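Local coordinates for beta sliding clamp (Caulobacter crescentus, PDB 5WCE), which forms a ring-shaped head-to-tail homodimer around DNA and probably tethers DNA polymerases and other proteins to it, making replication processive, at residues A[126-131]-A[233-238]; A[141-146]-A[218-223]. All blocks are in the same frame, centred on the assembly; numbering follows the deposited sequence. Where two conformers were deposited one is given.

Contact 1 of 2, residues A[126-131]-A[233-238]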
ATOM      1  N   VAL A 126     -23.804  10.797 -23.010  1.00 34.15           N
ATOM      2  CA  VAL A 126     -23.218  11.089 -24.307  1.00 35.59           C
ATOM      3  C   VAL A 126     -22.305  12.262 -24.011  1.00 35.03           C
ATOM      4  O   VAL A 126     -22.742  13.235 -23.423  1.00 36.81           O
ATOM      5  CB  VAL A 126     -24.331  11.523 -25.269  1.00 38.50           C
ATOM      6  CG1 VAL A 126     -23.776  12.107 -26.573  1.00 39.52           C
ATOM      7  CG2 VAL A 126     -25.278  10.338 -25.478  1.00 40.05           C
ATOM      8  N   MET A 127     -21.029  12.112 -24.310  1.00 35.08           N
ATOM      9  CA  MET A 127     -20.082  13.223 -24.175  1.00 36.85           C
ATOM     10  C   MET A 127     -19.911  13.804 -25.576  1.00 36.71           C
ATOM     11  O   MET A 127     -19.433  13.108 -26.464  1.00 35.87           O
ATOM     12  CB  MET A 127     -18.752  12.698 -23.650  1.00 36.04           C
ATOM     13  CG  MET A 127     -17.587  13.678 -23.787  1.00 37.76           C
ATOM     14  SD  MET A 127     -17.614  14.942 -22.522  1.00 40.49           S
ATOM     15  CE  MET A 127     -17.164  14.065 -21.058  1.00 36.43           C
ATOM     16  N   SER A 128     -20.268  15.066 -25.770  1.00 40.07           N
ATOM     17  CA  SER A 128     -20.199  15.642 -27.111  1.00 42.42           C
ATOM     18  C   SER A 128     -18.783  16.185 -27.315  1.00 43.73           C
ATOM     19  O   SER A 128     -18.168  16.678 -26.354  1.00 42.55           O
ATOM     20  CB  SER A 128     -21.238  16.727 -27.285  1.00 46.22           C
ATOM     21  OG  SER A 128     -21.034  17.708 -26.294  1.00 50.36           O
ATOM     22  N   SER A 129     -18.276  16.021 -28.537  1.00 43.96           N
ATOM     23  CA  SER A 129     -16.998  16.564 -28.962  1.00 44.71           C
ATOM     24  C   SER A 129     -17.135  17.708 -30.004  1.00 43.70           C
ATOM     25  O   SER A 129     -16.208  17.988 -30.719  1.00 44.04           O
ATOM     26  CB  SER A 129     -16.143  15.433 -29.519  1.00 45.28           C
ATOM     27  OG  SER A 129     -16.378  15.200 -30.911  1.00 47.96           O
ATOM     28  N   ASP A 130     -18.280  18.382 -30.024  1.00 43.51           N
ATOM     29  CA  ASP A 130     -18.467  19.558 -30.862  1.00 44.45           C
ATOM     30  C   ASP A 130     -17.574  20.656 -30.380  1.00 42.75           C
ATOM     31  O   ASP A 130     -17.306  20.756 -29.178  1.00 43.30           O
ATOM     32  CB  ASP A 130     -19.923  20.067 -30.817  1.00 46.42           C
ATOM     33  CG  ASP A 130     -20.902  19.112 -31.435  1.00 46.94           C
ATOM     34  OD1 ASP A 130     -20.478  18.113 -32.070  1.00 47.19           O
ATOM     35  OD2 ASP A 130     -22.116  19.383 -31.291  1.00 50.33           O
ATOM     36  N   GLY A 131     -17.093  21.459 -31.319  1.00 40.17           N
ATOM     37  CA  GLY A 131     -16.316  22.620 -30.988  1.00 38.20           C
ATOM     38  C   GLY A 131     -14.840  22.398 -30.842  1.00 35.63           C
ATOM     39  O   GLY A 131     -14.138  23.372 -30.692  1.00 34.48           O
ATOM     40  N   PRO A 233     -12.658  26.003 -25.621  1.00 33.85           N
ATOM     41  CA  PRO A 233     -12.811  26.579 -24.251  1.00 33.87           C
ATOM     42  C   PRO A 233     -13.693  25.720 -23.304  1.00 33.42           C
ATOM     43  O   PRO A 233     -13.688  25.965 -22.126  1.00 32.88           O
ATOM     44  CB  PRO A 233     -13.468  27.953 -24.519  1.00 36.10           C
ATOM     45  CG  PRO A 233     -13.229  28.235 -25.987  1.00 36.71           C
ATOM     46  CD  PRO A 233     -13.242  26.892 -26.654  1.00 35.93           C
ATOM     47  N   GLN A 234     -14.412  24.726 -23.826  1.00 33.45           N
ATOM     48  CA  GLN A 234     -15.252  23.864 -23.008  1.00 34.23           C
ATOM     49  C   GLN A 234     -14.732  22.443 -22.835  1.00 31.34           C
ATOM     50  O   GLN A 234     -15.193  21.738 -21.948  1.00 30.20           O
ATOM     51  CB  GLN A 234     -16.663  23.804 -23.596  1.00 36.71           C
ATOM     52  CG  GLN A 234     -17.374  25.138 -23.662  1.00 40.99           C
ATOM     53  CD  GLN A 234     -16.985  26.011 -24.863  1.00 43.96           C
ATOM     54  OE1 GLN A 234     -16.577  25.511 -25.921  1.00 45.49           O
ATOM     55  NE2 GLN A 234     -17.121  27.324 -24.702  1.00 47.39           N
ATOM     56  N   LYS A 235     -13.806  22.004 -23.677  1.00 30.48           N
ATOM     57  CA  LYS A 235     -13.398  20.575 -23.720  1.00 30.38           C
ATOM     58  C   LYS A 235     -11.966  20.393 -24.101  1.00 27.70           C
ATOM     59  O   LYS A 235     -11.371  21.231 -24.782  1.00 27.57           O
ATOM     60  CB  LYS A 235     -14.220  19.767 -24.726  1.00 31.63           C
ATOM     61  CG  LYS A 235     -15.693  19.739 -24.403  1.00 35.31           C
ATOM     62  CD  LYS A 235     -16.343  18.441 -24.701  1.00 38.07           C
ATOM     63  CE  LYS A 235     -17.481  18.173 -23.721  1.00 39.80           C
ATOM     64  NZ  LYS A 235     -18.707  18.621 -24.326  1.00 40.57           N
ATOM     65  N   VAL A 236     -11.424  19.271 -23.675  1.00 25.68           N
ATOM     66  CA  VAL A 236     -10.122  18.820 -24.091  1.00 25.74           C
ATOM     67  C   VAL A 236     -10.255  17.337 -24.458  1.00 25.06           C
ATOM     68  O   VAL A 236     -11.060  16.611 -23.857  1.00 23.43           O
ATOM     69  CB  VAL A 236      -9.058  19.130 -23.013  1.00 25.93           C
ATOM     70  CG1 VAL A 236      -9.298  18.411 -21.728  1.00 24.94           C
ATOM     71  CG2 VAL A 236      -7.686  18.744 -23.476  1.00 27.70           C
ATOM     72  N   ARG A 237      -9.533  16.915 -25.485  1.00 25.35           N
ATOM     73  CA  ARG A 237      -9.515  15.514 -25.920  1.00 25.26           C
ATOM     74  C   ARG A 237      -8.086  15.065 -26.188  1.00 25.37           C
ATOM     75  O   ARG A 237      -7.320  15.728 -26.902  1.00 24.80           O
ATOM     76  CB  ARG A 237     -10.389  15.311 -27.136  1.00 26.83           C
ATOM     77  CG  ARG A 237     -10.585  13.856 -27.578  1.00 27.44           C
ATOM     78  CD  ARG A 237     -11.713  13.778 -28.574  1.00 29.90           C
ATOM     79  NE  ARG A 237     -11.951  12.414 -28.983  1.00 31.21           N
ATOM     80  CZ  ARG A 237     -11.256  11.742 -29.885  1.00 34.69           C
ATOM     81  NH1 ARG A 237     -10.274  12.335 -30.574  1.00 37.87           N
ATOM     82  NH2 ARG A 237     -11.621  10.483 -30.178  1.00 35.72           N
ATOM     83  N   PHE A 238      -7.728  13.932 -25.601  1.00 24.55           N
ATOM     84  CA  PHE A 238      -6.448  13.295 -25.820  1.00 25.44           C
ATOM     85  C   PHE A 238      -6.764  12.007 -26.572  1.00 27.57           C
ATOM     86  O   PHE A 238      -7.578  11.193 -26.100  1.00 26.90           O
ATOM     87  CB  PHE A 238      -5.789  12.929 -24.529  1.00 24.46           C
ATOM     88  CG  PHE A 238      -5.537  14.063 -23.599  1.00 25.11           C
ATOM     89  CD1 PHE A 238      -4.289  14.693 -23.590  1.00 25.71           C
ATOM     90  CD2 PHE A 238      -6.489  14.427 -22.626  1.00 24.85           C
ATOM     91  CE1 PHE A 238      -4.030  15.723 -22.715  1.00 25.69           C
ATOM     92  CE2 PHE A 238      -6.216  15.456 -21.748  1.00 24.98           C
ATOM     93  CZ  PHE A 238      -4.979  16.096 -21.793  1.00 25.49           C
TER
HETATM   94  O   HOH W   1     -18.587  19.899 -27.047  1.00 46.96           O

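Contact 2 of 2, residues A[141-146]-A[218-223]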
ATOM      1  N   ASN A 141       6.592  11.880 -24.847  1.00 27.34           N
ATOM      2  CA  ASN A 141       7.566  12.108 -23.766  1.00 27.11           C
ATOM      3  C   ASN A 141       7.562  13.566 -23.305  1.00 26.03           C
ATOM      4  O   ASN A 141       7.619  13.816 -22.117  1.00 25.35           O
ATOM      5  CB  ASN A 141       8.956  11.656 -24.209  1.00 28.52           C
ATOM      6  CG  ASN A 141       9.096  10.119 -24.222  1.00 29.79           C
ATOM      7  OD1 ASN A 141       8.442   9.368 -23.458  1.00 29.53           O
ATOM      8  ND2 ASN A 141       9.980   9.663 -25.061  1.00 31.90           N
ATOM      9  N   GLU A 142       7.456  14.502 -24.252  1.00 26.43           N
ATOM     10  CA  GLU A 142       7.254  15.912 -23.962  1.00 26.12           C
ATOM     11  C   GLU A 142       6.007  16.162 -23.103  1.00 24.99           C
ATOM     12  O   GLU A 142       6.091  16.909 -22.096  1.00 22.51           O
ATOM     13  CB  GLU A 142       7.233  16.739 -25.225  1.00 28.58           C
ATOM     14  CG  GLU A 142       8.572  16.821 -25.966  1.00 31.99           C
ATOM     15  CD  GLU A 142       9.634  17.493 -25.107  1.00 34.85           C
ATOM     16  OE1 GLU A 142       9.565  18.703 -24.955  1.00 36.72           O
ATOM     17  OE2 GLU A 142      10.510  16.799 -24.586  1.00 37.83           O
ATOM     18  N   LEU A 143       4.871  15.532 -23.468  1.00 22.91           N
ATOM     19  CA  LEU A 143       3.654  15.723 -22.698  1.00 22.62           C
ATOM     20  C   LEU A 143       3.795  15.146 -21.299  1.00 20.93           C
ATOM     21  O   LEU A 143       3.337  15.744 -20.294  1.00 18.72           O
ATOM     22  CB  LEU A 143       2.452  15.148 -23.467  1.00 23.45           C
ATOM     23  CG  LEU A 143       1.061  15.512 -23.008  1.00 23.86           C
ATOM     24  CD1 LEU A 143       0.948  17.026 -22.930  1.00 23.79           C
ATOM     25  CD2 LEU A 143       0.051  14.920 -24.030  1.00 24.61           C
ATOM     26  N   ILE A 144       4.465  13.991 -21.229  1.00 20.85           N
ATOM     27  CA  ILE A 144       4.721  13.331 -19.957  1.00 21.26           C
ATOM     28  C   ILE A 144       5.552  14.290 -19.063  1.00 20.29           C
ATOM     29  O   ILE A 144       5.230  14.436 -17.914  1.00 19.58           O
ATOM     30  CB  ILE A 144       5.402  11.945 -20.111  1.00 22.48           C
ATOM     31  CG1 ILE A 144       4.362  10.893 -20.525  1.00 23.21           C
ATOM     32  CG2 ILE A 144       6.079  11.501 -18.784  1.00 22.41           C
ATOM     33  CD1 ILE A 144       4.977   9.531 -20.903  1.00 24.60           C
ATOM     34  N   ARG A 145       6.554  14.923 -19.631  1.00 20.53           N
ATOM     35  CA  ARG A 145       7.403  15.868 -18.877  1.00 21.17           C
ATOM     36  C   ARG A 145       6.542  17.051 -18.381  1.00 20.78           C
ATOM     37  O   ARG A 145       6.615  17.406 -17.213  1.00 18.79           O
ATOM     38  CB  ARG A 145       8.580  16.336 -19.701  1.00 21.89           C
ATOM     39  CG  ARG A 145       9.417  17.437 -19.061  1.00 22.11           C
ATOM     40  CD  ARG A 145      10.558  17.891 -19.942  1.00 23.27           C
ATOM     41  NE  ARG A 145      11.079  19.203 -19.506  1.00 23.34           N
ATOM     42  CZ  ARG A 145      10.525  20.375 -19.817  1.00 23.45           C
ATOM     43  NH1 ARG A 145       9.379  20.454 -20.527  1.00 22.74           N
ATOM     44  NH2 ARG A 145      11.063  21.508 -19.363  1.00 23.17           N
ATOM     45  N   LEU A 146       5.706  17.624 -19.245  1.00 20.20           N
ATOM     46  CA  LEU A 146       4.839  18.720 -18.812  1.00 20.87           C
ATOM     47  C   LEU A 146       4.034  18.387 -17.599  1.00 20.30           C
ATOM     48  O   LEU A 146       3.916  19.219 -16.665  1.00 21.49           O
ATOM     49  CB  LEU A 146       3.934  19.246 -19.946  1.00 21.04           C
ATOM     50  CG  LEU A 146       4.548  19.942 -21.157  1.00 21.97           C
ATOM     51  CD1 LEU A 146       3.447  20.465 -22.074  1.00 22.53           C
ATOM     52  CD2 LEU A 146       5.516  21.076 -20.803  1.00 21.79           C
ATOM     53  N   ARG A 218      -1.911   8.281 -17.090  1.00 24.79           N
ATOM     54  CA  ARG A 218      -1.950   6.792 -17.076  1.00 27.25           C
ATOM     55  C   ARG A 218      -1.960   6.205 -18.489  1.00 27.04           C
ATOM     56  O   ARG A 218      -1.149   5.364 -18.841  1.00 25.35           O
ATOM     57  CB  ARG A 218      -3.161   6.323 -16.260  1.00 29.95           C
ATOM     58  CG  ARG A 218      -3.131   4.853 -15.916  1.00 34.03           C
ATOM     59  CD  ARG A 218      -4.415   4.313 -15.274  1.00 37.49           C
ATOM     60  NE  ARG A 218      -5.022   5.241 -14.311  1.00 43.72           N
ATOM     61  CZ  ARG A 218      -4.681   5.424 -13.020  1.00 47.06           C
ATOM     62  NH1 ARG A 218      -3.700   4.734 -12.412  1.00 50.53           N
ATOM     63  NH2 ARG A 218      -5.356   6.320 -12.316  1.00 46.78           N
ATOM     64  N   LEU A 219      -2.854   6.728 -19.329  1.00 26.58           N
ATOM     65  CA  LEU A 219      -2.917   6.297 -20.723  1.00 27.82           C
ATOM     66  C   LEU A 219      -1.664   6.588 -21.527  1.00 28.26           C
ATOM     67  O   LEU A 219      -1.290   5.825 -22.459  1.00 27.94           O
ATOM     68  CB  LEU A 219      -4.155   6.906 -21.407  1.00 26.54           C
ATOM     69  CG  LEU A 219      -5.490   6.358 -20.869  1.00 26.88           C
ATOM     70  CD1 LEU A 219      -6.711   7.169 -21.309  1.00 26.08           C
ATOM     71  CD2 LEU A 219      -5.737   4.896 -21.259  1.00 27.20           C
ATOM     72  N   MET A 220      -0.998   7.706 -21.210  1.00 29.85           N
ATOM     73  CA  MET A 220       0.302   7.988 -21.801  1.00 30.48           C
ATOM     74  C   MET A 220       1.341   6.915 -21.559  1.00 35.03           C
ATOM     75  O   MET A 220       2.230   6.802 -22.375  1.00 35.64           O
ATOM     76  CB  MET A 220       0.863   9.306 -21.280  1.00 28.96           C
ATOM     77  CG  MET A 220       0.246  10.461 -21.990  1.00 28.43           C
ATOM     78  SD  MET A 220       0.738  12.019 -21.256  1.00 26.54           S
ATOM     79  CE  MET A 220      -0.851  12.843 -21.302  1.00 26.22           C
ATOM     80  N   GLU A 221       1.235   6.141 -20.469  1.00 38.01           N
ATOM     81  CA  GLU A 221       2.225   5.088 -20.216  0.50 40.68           C
ATOM     82  C   GLU A 221       2.216   4.016 -21.325  1.00 43.75           C
ATOM     83  O   GLU A 221       3.258   3.441 -21.597  1.00 47.67           O
ATOM     84  CB  GLU A 221       2.144   4.483 -18.815  0.50 38.96           C
ATOM     85  CG  GLU A 221       3.534   4.131 -18.263  0.50 39.60           C
ATOM     86  CD  GLU A 221       4.324   5.343 -17.764  0.50 39.27           C
ATOM     87  OE1 GLU A 221       4.307   5.602 -16.551  0.50 38.56           O
ATOM     88  OE2 GLU A 221       4.951   6.060 -18.564  0.50 38.73           O
ATOM     89  N   SER A 222       1.073   3.794 -21.987  1.00 45.83           N
ATOM     90  CA  SER A 222       0.930   2.793 -23.070  1.00 45.70           C
ATOM     91  C   SER A 222       0.845   3.412 -24.478  1.00 48.24           C
ATOM     92  O   SER A 222       0.578   2.676 -25.443  1.00 50.88           O
ATOM     93  CB  SER A 222      -0.359   1.993 -22.852  1.00 47.95           C
ATOM     94  OG  SER A 222      -0.503   1.426 -21.551  1.00 52.77           O
ATOM     95  N   ALA A 223       1.065   4.728 -24.619  1.00 43.58           N
ATOM     96  CA  ALA A 223       0.888   5.421 -25.891  1.00 42.79           C
ATOM     97  C   ALA A 223       2.052   5.199 -26.822  1.00 42.88           C
ATOM     98  O   ALA A 223       3.038   4.631 -26.427  1.00 46.31           O
ATOM     99  CB  ALA A 223       0.693   6.931 -25.653  1.00 41.84           C
TER

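Contact 1 of 2, residues A[126-131]-A[233-238]
The loop that leads from the first clamp domain to the central one meets the sheet through Lys235, among others, a case of one ammonium group serving a carbonyl, a hydroxyl and a water. Lys235, on strand 235-240, reaches out to Met127 and Ser128 of segment 126-131, which has no regular secondary structure. Its NZ donates a hydrogen bond of 2.9 Å to the carbonyl O of Ser128. The C=O...N angle there is 136° and the donor is tilted 32° from the carbonyl plane, so the ammonium group comes to the oxygen obliquely. A second, weak bond runs from the same NZ to Ser128 OG at 3.2 Å, so one serine meets the lysine with both its carbonyl and, less firmly, its hydroxyl. The hydroxyl is set for this by a chi1 of 57°, which holds OG between the backbone N and the carbonyl carbon. A water extends the grip by two residues, to Asp130: it accepts from Lys235 NZ at 3.0 Å and donates to Asp130 O at 2.6 Å. Next to the charged end, the methylene CE of Lys235 lies 3.4 Å from Met127 SD, the two chains running past each other in opposite directions, while the carbonyl oxygen of Ser128 also lies beside CD and CE of the lysine. Around it, the Met127 side chain also rests on Thr246 of strand 243-248, and Lys235 touches Leu132 farther along the loop. Strand 235-240 itself lies between strands 226-231 and 243-248, pairing through Arg237 with Gln230 and through Val236 with Ser247.

Contact 2 of 2, residues A[141-146]-A[218-223]
Helix 140-148 and the C-terminal part of helix 210-220 come closest at Ile144 and Met220, whose CA atoms are 7.2 Å apart, and a type I turn runs from Met220 to Ala223. Met220 packs against two consecutive residues of the facing helix, Leu143 and Ile144. Its terminal methyl CE sits 3.5 Å from Leu143 CD2 and also meets CG of that leucine, the two side chains crossing at about a right angle. Ile144 instead lies alongside the thioether, its CG1 3.9 Å from Met220 SD, and the two run past each other in opposite directions. The methionine reaches this place with an extended chi2 of 173° and then bends at chi3 (-138°), which carries CE over to the leucine. Met220 also touches Ile147, about one turn on from Ile144, and Phe240 of strand 235-240. Apolar packing of two helices that lie against sheet strands in this way is characteristic of the DNA-clamp fold, whose domains each pair two helices; here it joins those of the central domain.

Taken together, the two contacts illustrate how a connecting loop meets a domain and how that domain packs within itself, by different means. Contact 1 is a polar surface tie between the interdomain loop and the central domain, whereas contact 2 is partly buried apolar packing inside that domain. Their centres are 20 Å apart and their nearest atoms about 4 Å, without touching. In sequence, contact 2 is nested within the loop closed by contact 1. Strand 235-240 links them: it carries Lys235 of contact 1, and farther along it Phe238 touches helix 210-220 and Phe240 meets Met220 of contact 2.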